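Side-chain contacts in cytochrome c-552 (Thiobacillus ferrooxidans, PDB 1H1O), which carries electrons in the periplasm as a diheme, high-potential c-type cytochrome of the c4 kind: residues A[21-26]-A[86-91]; A[109-114]-A[170-175]. One frame throughout, in Å; residues are numbered along the deposited sequence.

Overall arrangement
Cytochrome c4 joins two cytochrome c domains, each with its own heme, and the two contacts belong to different halves. Contact 1 sets the loop that follows the first heme-binding motif, 21-26, beside the chain leaving helix 73-85; contact 2 links the loop after helix 100-109 to the start of helix 170-182. Their centres lie about 29 Å apart on opposite sides of the chain's centre, and their nearest atoms stay about 14 Å from each other. Both are surface contacts beside a heme site: the side chain of Gln86 in contact 1 is about 9 Å from a heme, that of Gln172 in contact 2 about 8 Å.

Contact 1 (A[21-26]-A[86-91]); sequences GMTGRD and QKPPMQ
Thr23 reaches across to Gln86, Lys87 and Pro88, and it does so without a hydrogen bond. Its OG1 stands 3.9 Å from the backbone oxygen of Lys87 and 4.2 Å from OE1 of Gln86, so the hydroxyl faces two oxygens at a loose distance. The methyl belongs to the same approach: CG2 of Thr23 lies 4.1 Å from Lys87 O and also reaches CD of Pro88, at 4.4 Å. The first torsion of Thr23 (chi1 -66°) sets OG1 beside its own backbone N and puts CG2 anti to that N, which leaves both branches standing beside the Lys87 carbonyl oxygen. A cis peptide bond joins Lys87 to Pro88.

Behind Thr23, a type I turn from Met22 to Arg25 holds the loop, closed by Arg25 N to Met22 O, with a second backbone bond from Met22 N to Arg25 O at 2.7 Å. Arg25 folds back over the start of its own segment: Gly21 CA sits 3.5 Å above the plane of the Arg25 guanidinium, toward its rim, while the Met22 methyl lies at the edge. Arg25 NH2 makes a weak hydrogen bond to Val18 O in helix 17-20. Asp26, at the far end, is salt-bridged to Arg34.

On the other side, Gln86 is the first residue beyond helix 73-85, and its side chain rests on Met17 and Ala36. Met17 lies within the CXXCH motif that ends in His20, the predicted axial ligand, whose side chain is about 6 Å from that of Gln86. Further along, buried Met90 is tied by backbone hydrogen bonding to Ala36.

With only van der Waals and loose polar approaches between the segments, their relative position probably owes more to these anchors around the first heme-binding motif and Ala36 than to the Thr23 contact itself.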
ATOM      1  N   GLY A  21       8.912  -4.272 -10.255  1.00 49.78           N
ATOM      2  CA  GLY A  21       9.984  -5.194  -9.997  1.00 53.10           C
ATOM      3  C   GLY A  21       9.594  -6.620 -10.273  1.00 56.33           C
ATOM      4  O   GLY A  21       8.494  -6.919 -10.739  1.00 54.81           O
ATOM      5  N   MET A  22      10.517  -7.505  -9.940  1.00 60.02           N
ATOM      6  CA  MET A  22      10.356  -8.917 -10.183  1.00 62.65           C
ATOM      7  C   MET A  22      10.966  -9.683  -9.021  1.00 62.71           C
ATOM      8  O   MET A  22      11.721  -9.122  -8.234  1.00 62.07           O
ATOM      9  CB  MET A  22      11.066  -9.210 -11.499  1.00 65.49           C
ATOM     10  CG  MET A  22      11.286 -10.635 -11.877  1.00 68.67           C
ATOM     11  SD  MET A  22      12.398 -10.553 -13.289  1.00 72.08           S
ATOM     12  CE  MET A  22      13.957 -10.147 -12.439  1.00 71.21           C
ATOM     13  N   THR A  23      10.627 -10.962  -8.921  1.00 63.48           N
ATOM     14  CA  THR A  23      11.124 -11.820  -7.853  1.00 63.97           C
ATOM     15  C   THR A  23      12.487 -11.423  -7.279  1.00 63.50           C
ATOM     16  O   THR A  23      12.673 -11.453  -6.062  1.00 64.46           O
ATOM     17  CB  THR A  23      11.190 -13.292  -8.317  1.00 65.16           C
ATOM     18  OG1 THR A  23       9.862 -13.771  -8.564  1.00 66.27           O
ATOM     19  CG2 THR A  23      11.857 -14.165  -7.251  1.00 65.69           C
ATOM     20  N   GLY A  24      13.430 -11.053  -8.141  1.00 62.01           N
ATOM     21  CA  GLY A  24      14.750 -10.667  -7.663  1.00 60.73           C
ATOM     22  C   GLY A  24      15.019  -9.168  -7.632  1.00 60.20           C
ATOM     23  O   GLY A  24      16.035  -8.719  -7.099  1.00 59.89           O
ATOM     24  N   ARG A  25      14.116  -8.379  -8.199  1.00 59.38           N
ATOM     25  CA  ARG A  25      14.297  -6.932  -8.213  1.00 58.72           C
ATOM     26  C   ARG A  25      13.114  -6.193  -7.581  1.00 55.89           C
ATOM     27  O   ARG A  25      11.962  -6.426  -7.935  1.00 55.79           O
ATOM     28  CB  ARG A  25      14.501  -6.442  -9.650  1.00 59.50           C
ATOM     29  CG  ARG A  25      14.875  -4.972  -9.747  1.00 61.78           C
ATOM     30  CD  ARG A  25      15.079  -4.516 -11.187  1.00 63.30           C
ATOM     31  NE  ARG A  25      13.821  -4.283 -11.886  1.00 65.16           N
ATOM     32  CZ  ARG A  25      13.012  -5.237 -12.335  1.00 65.06           C
ATOM     33  NH1 ARG A  25      13.320  -6.517 -12.167  1.00 65.74           N
ATOM     34  NH2 ARG A  25      11.888  -4.907 -12.951  1.00 65.02           N
ATOM     35  N   ASP A  26      13.414  -5.298  -6.645  1.00 53.30           N
ATOM     36  CA  ASP A  26      12.391  -4.516  -5.956  1.00 48.34           C
ATOM     37  C   ASP A  26      11.641  -3.675  -7.003  1.00 46.84           C
ATOM     38  O   ASP A  26      11.845  -3.852  -8.207  1.00 47.16           O
ATOM     39  CB  ASP A  26      13.072  -3.611  -4.920  1.00 46.14           C
ATOM     40  CG  ASP A  26      12.115  -3.120  -3.835  1.00 43.51           C
ATOM     41  OD1 ASP A  26      10.935  -3.522  -3.851  1.00 39.78           O
ATOM     42  OD2 ASP A  26      12.551  -2.336  -2.966  1.00 41.10           O
ATOM     43  N   GLN A  86       2.323 -14.346  -5.957  1.00 57.39           N
ATOM     44  CA  GLN A  86       3.772 -14.143  -6.024  1.00 59.91           C
ATOM     45  C   GLN A  86       4.498 -14.499  -4.748  1.00 61.03           C
ATOM     46  O   GLN A  86       4.001 -14.259  -3.651  1.00 61.23           O
ATOM     47  CB  GLN A  86       4.118 -12.692  -6.342  1.00 62.08           C
ATOM     48  CG  GLN A  86       4.221 -12.345  -7.805  1.00 66.64           C
ATOM     49  CD  GLN A  86       5.226 -11.219  -8.044  1.00 69.36           C
ATOM     50  OE1 GLN A  86       6.405 -11.469  -8.301  1.00 71.87           O
ATOM     51  NE2 GLN A  86       4.766  -9.977  -7.938  1.00 69.96           N
ATOM     52  N   LYS A  87       5.689 -15.060  -4.903  1.00 62.76           N
ATOM     53  CA  LYS A  87       6.527 -15.430  -3.774  1.00 64.55           C
ATOM     54  C   LYS A  87       7.945 -14.981  -4.113  1.00 64.78           C
ATOM     55  O   LYS A  87       8.380 -15.108  -5.255  1.00 65.97           O
ATOM     56  CB  LYS A  87       6.507 -16.943  -3.553  1.00 65.52           C
ATOM     57  CG  LYS A  87       5.133 -17.527  -3.284  1.00 66.69           C
ATOM     58  CD  LYS A  87       4.544 -17.050  -1.976  1.00 66.80           C
ATOM     59  CE  LYS A  87       3.166 -17.659  -1.785  1.00 68.04           C
ATOM     60  NZ  LYS A  87       2.488 -17.119  -0.582  1.00 69.36           N
ATOM     61  N   PRO A  88       8.680 -14.447  -3.124  1.00 64.61           N
ATOM     62  CA  PRO A  88       8.214 -14.267  -1.745  1.00 63.89           C
ATOM     63  C   PRO A  88       7.311 -13.043  -1.662  1.00 62.42           C
ATOM     64  O   PRO A  88       7.534 -12.057  -2.371  1.00 63.04           O
ATOM     65  CB  PRO A  88       9.511 -14.045  -0.955  1.00 64.05           C
ATOM     66  CG  PRO A  88      10.631 -14.411  -1.921  1.00 65.07           C
ATOM     67  CD  PRO A  88      10.084 -14.024  -3.254  1.00 64.82           C
ATOM     68  N   PRO A  89       6.268 -13.094  -0.811  1.00 59.94           N
ATOM     69  CA  PRO A  89       5.364 -11.945  -0.670  1.00 57.16           C
ATOM     70  C   PRO A  89       6.206 -10.722  -0.321  1.00 54.30           C
ATOM     71  O   PRO A  89       7.328 -10.871   0.152  1.00 52.80           O
ATOM     72  CB  PRO A  89       4.432 -12.367   0.464  1.00 57.56           C
ATOM     73  CG  PRO A  89       5.248 -13.401   1.231  1.00 59.42           C
ATOM     74  CD  PRO A  89       5.884 -14.176   0.109  1.00 60.00           C
ATOM     75  N   MET A  90       5.677  -9.526  -0.558  1.00 51.07           N
ATOM     76  CA  MET A  90       6.427  -8.302  -0.283  1.00 48.37           C
ATOM     77  C   MET A  90       7.149  -8.357   1.058  1.00 49.62           C
ATOM     78  O   MET A  90       6.540  -8.595   2.103  1.00 47.56           O
ATOM     79  CB  MET A  90       5.507  -7.088  -0.334  1.00 44.96           C
ATOM     80  CG  MET A  90       4.429  -7.089   0.702  1.00 40.89           C
ATOM     81  SD  MET A  90       3.342  -5.707   0.394  1.00 42.12           S
ATOM     82  CE  MET A  90       2.437  -6.292  -1.090  1.00 36.49           C
ATOM     83  N   GLN A  91       8.460  -8.134   1.008  1.00 50.31           N
ATOM     84  CA  GLN A  91       9.298  -8.188   2.195  1.00 51.95           C
ATOM     85  C   GLN A  91      10.165  -6.963   2.346  1.00 51.60           C
ATOM     86  O   GLN A  91      10.447  -6.260   1.385  1.00 50.45           O
ATOM     87  CB  GLN A  91      10.264  -9.367   2.132  1.00 55.13           C
ATOM     88  CG  GLN A  91       9.676 -10.745   2.063  1.00 60.05           C
ATOM     89  CD  GLN A  91      10.741 -11.773   2.359  1.00 62.08           C
ATOM     90  OE1 GLN A  91      11.881 -11.627   1.923  1.00 64.00           O
ATOM     91  NE2 GLN A  91      10.386 -12.813   3.107  1.00 64.66           N
TER

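Contact 2 (A[109-114]-A[170-175]); sequences QGVTNE and VAQMKD
Glu114 and Gln172 come from opposite directions, NE2 of the amide approaching OE2 of the carboxylate with the two planes nearly parallel, only 8° apart. The NE2 of Gln172 donates to OE2 of Glu114 at a modelled 2.5 Å, a very short distance that is doubtful as a literal length, and the bond is clearly bent (133°). Glu114 gets there by an extended chain beyond CG, although its first torsion (chi1 -119°) sits off the staggered positions. Gln172 is extended too, its CG anti to the carbonyl carbon. Its OE1 accepts a hydrogen bond from Thr169 N just ahead of the helix, which helps set the amide's rotation and directs NE2 toward the carboxylate. In this second cytochrome c domain, helices 100-109 and 170-182 are the N- and C-terminal pair of the class I fold, and Gln172 also touches Ile106 on the first of them. Without the carboxylate of Glu114, as with an alanine here, Gln172 NE2 would probably lose its partner and the amide end be held less firmly. Val111 adds a looser touch of its methyl CG2 on the amide nitrogen NE2 of Gln172, at 4.5 Å, and both Val111 and Gln172 rest on Ile116.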
ATOM      1  N   GLN A 109      -1.439  -0.289  18.800  1.00 40.17           N
ATOM      2  CA  GLN A 109      -2.182   0.381  19.858  1.00 42.59           C
ATOM      3  C   GLN A 109      -2.839   1.693  19.466  1.00 42.10           C
ATOM      4  O   GLN A 109      -3.762   2.148  20.133  1.00 41.90           O
ATOM      5  CB  GLN A 109      -1.256   0.623  21.047  1.00 45.33           C
ATOM      6  CG  GLN A 109      -0.508  -0.619  21.504  1.00 50.85           C
ATOM      7  CD  GLN A 109       0.261  -0.401  22.799  1.00 54.51           C
ATOM      8  OE1 GLN A 109      -0.329  -0.318  23.887  1.00 56.44           O
ATOM      9  NE2 GLN A 109       1.587  -0.299  22.689  1.00 55.43           N
ATOM     10  N   GLY A 110      -2.373   2.293  18.381  1.00 41.37           N
ATOM     11  CA  GLY A 110      -2.923   3.564  17.964  1.00 41.34           C
ATOM     12  C   GLY A 110      -2.486   4.560  19.012  1.00 41.62           C
ATOM     13  O   GLY A 110      -1.648   4.236  19.849  1.00 42.78           O
ATOM     14  N   VAL A 111      -3.028   5.772  18.957  1.00 42.30           N
ATOM     15  CA  VAL A 111      -2.711   6.811  19.938  1.00 41.82           C
ATOM     16  C   VAL A 111      -4.031   7.478  20.308  1.00 41.16           C
ATOM     17  O   VAL A 111      -4.547   8.317  19.579  1.00 39.62           O
ATOM     18  CB  VAL A 111      -1.761   7.870  19.379  1.00 41.82           C
ATOM     19  CG1 VAL A 111      -1.470   8.896  20.454  1.00 41.77           C
ATOM     20  CG2 VAL A 111      -0.468   7.219  18.908  1.00 42.05           C
ATOM     21  N   THR A 112      -4.564   7.087  21.455  1.00 41.97           N
ATOM     22  CA  THR A 112      -5.838   7.598  21.924  1.00 41.84           C
ATOM     23  C   THR A 112      -6.043   9.104  21.950  1.00 42.03           C
ATOM     24  O   THR A 112      -6.951   9.610  21.287  1.00 41.39           O
ATOM     25  CB  THR A 112      -6.154   7.057  23.315  1.00 39.69           C
ATOM     26  OG1 THR A 112      -6.102   5.626  23.284  1.00 37.98           O
ATOM     27  CG2 THR A 112      -7.537   7.492  23.736  1.00 40.44           C
ATOM     28  N   ASN A 113      -5.221   9.821  22.711  1.00 43.07           N
ATOM     29  CA  ASN A 113      -5.400  11.270  22.815  1.00 46.33           C
ATOM     30  C   ASN A 113      -5.222  12.013  21.504  1.00 46.42           C
ATOM     31  O   ASN A 113      -5.638  13.163  21.371  1.00 48.12           O
ATOM     32  CB  ASN A 113      -4.471  11.859  23.890  1.00 47.69           C
ATOM     33  CG  ASN A 113      -3.016  11.511  23.668  1.00 52.16           C
ATOM     34  OD1 ASN A 113      -2.245  11.382  24.623  1.00 54.35           O
ATOM     35  ND2 ASN A 113      -2.627  11.363  22.409  1.00 51.80           N
ATOM     36  N   GLU A 114      -4.614  11.355  20.525  1.00 46.07           N
ATOM     37  CA  GLU A 114      -4.404  11.978  19.228  1.00 44.85           C
ATOM     38  C   GLU A 114      -5.456  11.468  18.261  1.00 43.62           C
ATOM     39  O   GLU A 114      -5.497  11.859  17.087  1.00 43.18           O
ATOM     40  CB  GLU A 114      -3.006  11.650  18.715  1.00 48.03           C
ATOM     41  CG  GLU A 114      -2.152  12.880  18.502  1.00 51.35           C
ATOM     42  CD  GLU A 114      -0.729  12.545  18.122  1.00 52.75           C
ATOM     43  OE1 GLU A 114       0.073  12.244  19.031  1.00 53.30           O
ATOM     44  OE2 GLU A 114      -0.421  12.575  16.911  1.00 55.49           O
ATOM     45  N   VAL A 170       3.279  13.774   9.909  1.00 39.99           N
ATOM     46  CA  VAL A 170       4.326  13.274   9.028  1.00 41.37           C
ATOM     47  C   VAL A 170       5.274  12.396   9.837  1.00 40.83           C
ATOM     48  O   VAL A 170       5.692  11.336   9.380  1.00 40.89           O
ATOM     49  CB  VAL A 170       5.134  14.431   8.410  1.00 42.11           C
ATOM     50  CG1 VAL A 170       6.321  13.878   7.650  1.00 42.77           C
ATOM     51  CG2 VAL A 170       4.250  15.247   7.482  1.00 42.95           C
ATOM     52  N   ALA A 171       5.598  12.838  11.047  1.00 39.82           N
ATOM     53  CA  ALA A 171       6.491  12.083  11.908  1.00 38.75           C
ATOM     54  C   ALA A 171       5.965  10.666  12.182  1.00 39.64           C
ATOM     55  O   ALA A 171       6.719   9.696  12.087  1.00 39.79           O
ATOM     56  CB  ALA A 171       6.700  12.822  13.201  1.00 37.85           C
ATOM     57  N   GLN A 172       4.681  10.546  12.522  1.00 38.41           N
ATOM     58  CA  GLN A 172       4.081   9.246  12.799  1.00 37.65           C
ATOM     59  C   GLN A 172       3.974   8.416  11.519  1.00 38.70           C
ATOM     60  O   GLN A 172       4.144   7.191  11.552  1.00 38.46           O
ATOM     61  CB  GLN A 172       2.701   9.425  13.430  1.00 38.86           C
ATOM     62  CG  GLN A 172       2.739  10.117  14.792  1.00 37.84           C
ATOM     63  CD  GLN A 172       1.373  10.638  15.236  1.00 37.42           C
ATOM     64  OE1 GLN A 172       0.537  11.012  14.410  1.00 36.11           O
ATOM     65  NE2 GLN A 172       1.154  10.685  16.550  1.00 39.17           N
ATOM     66  N   MET A 173       3.685   9.073  10.397  1.00 37.83           N
ATOM     67  CA  MET A 173       3.604   8.358   9.125  1.00 37.52           C
ATOM     68  C   MET A 173       4.911   7.618   8.910  1.00 38.42           C
ATOM     69  O   MET A 173       4.920   6.470   8.471  1.00 39.74           O
ATOM     70  CB  MET A 173       3.410   9.315   7.953  1.00 37.52           C
ATOM     71  CG  MET A 173       2.035   9.924   7.844  1.00 37.27           C
ATOM     72  SD  MET A 173       1.974  10.990   6.407  1.00 38.67           S
ATOM     73  CE  MET A 173       0.350  11.730   6.636  1.00 38.89           C
ATOM     74  N   LYS A 174       6.014   8.288   9.226  1.00 39.08           N
ATOM     75  CA  LYS A 174       7.344   7.705   9.073  1.00 40.81           C
ATOM     76  C   LYS A 174       7.529   6.495  10.005  1.00 40.64           C
ATOM     77  O   LYS A 174       8.106   5.478   9.622  1.00 39.51           O
ATOM     78  CB  LYS A 174       8.410   8.762   9.365  1.00 40.53           C
ATOM     79  CG  LYS A 174       8.445   9.910   8.361  1.00 43.89           C
ATOM     80  CD  LYS A 174       9.533  10.907   8.733  1.00 47.05           C
ATOM     81  CE  LYS A 174       9.721  11.970   7.660  1.00 50.04           C
ATOM     82  NZ  LYS A 174      10.779  12.941   8.056  1.00 50.51           N
ATOM     83  N   ASP A 175       7.030   6.611  11.230  1.00 39.65           N
ATOM     84  CA  ASP A 175       7.148   5.513  12.170  1.00 38.82           C
ATOM     85  C   ASP A 175       6.353   4.323  11.725  1.00 38.52           C
ATOM     86  O   ASP A 175       6.895   3.231  11.611  1.00 37.09           O
ATOM     87  CB  ASP A 175       6.731   5.973  13.549  1.00 40.96           C
ATOM     88  CG  ASP A 175       7.672   7.004  14.069  1.00 42.21           C
ATOM     89  OD1 ASP A 175       8.698   7.142  13.376  1.00 41.67           O
ATOM     90  OD2 ASP A 175       7.421   7.654  15.110  1.00 44.14           O
TER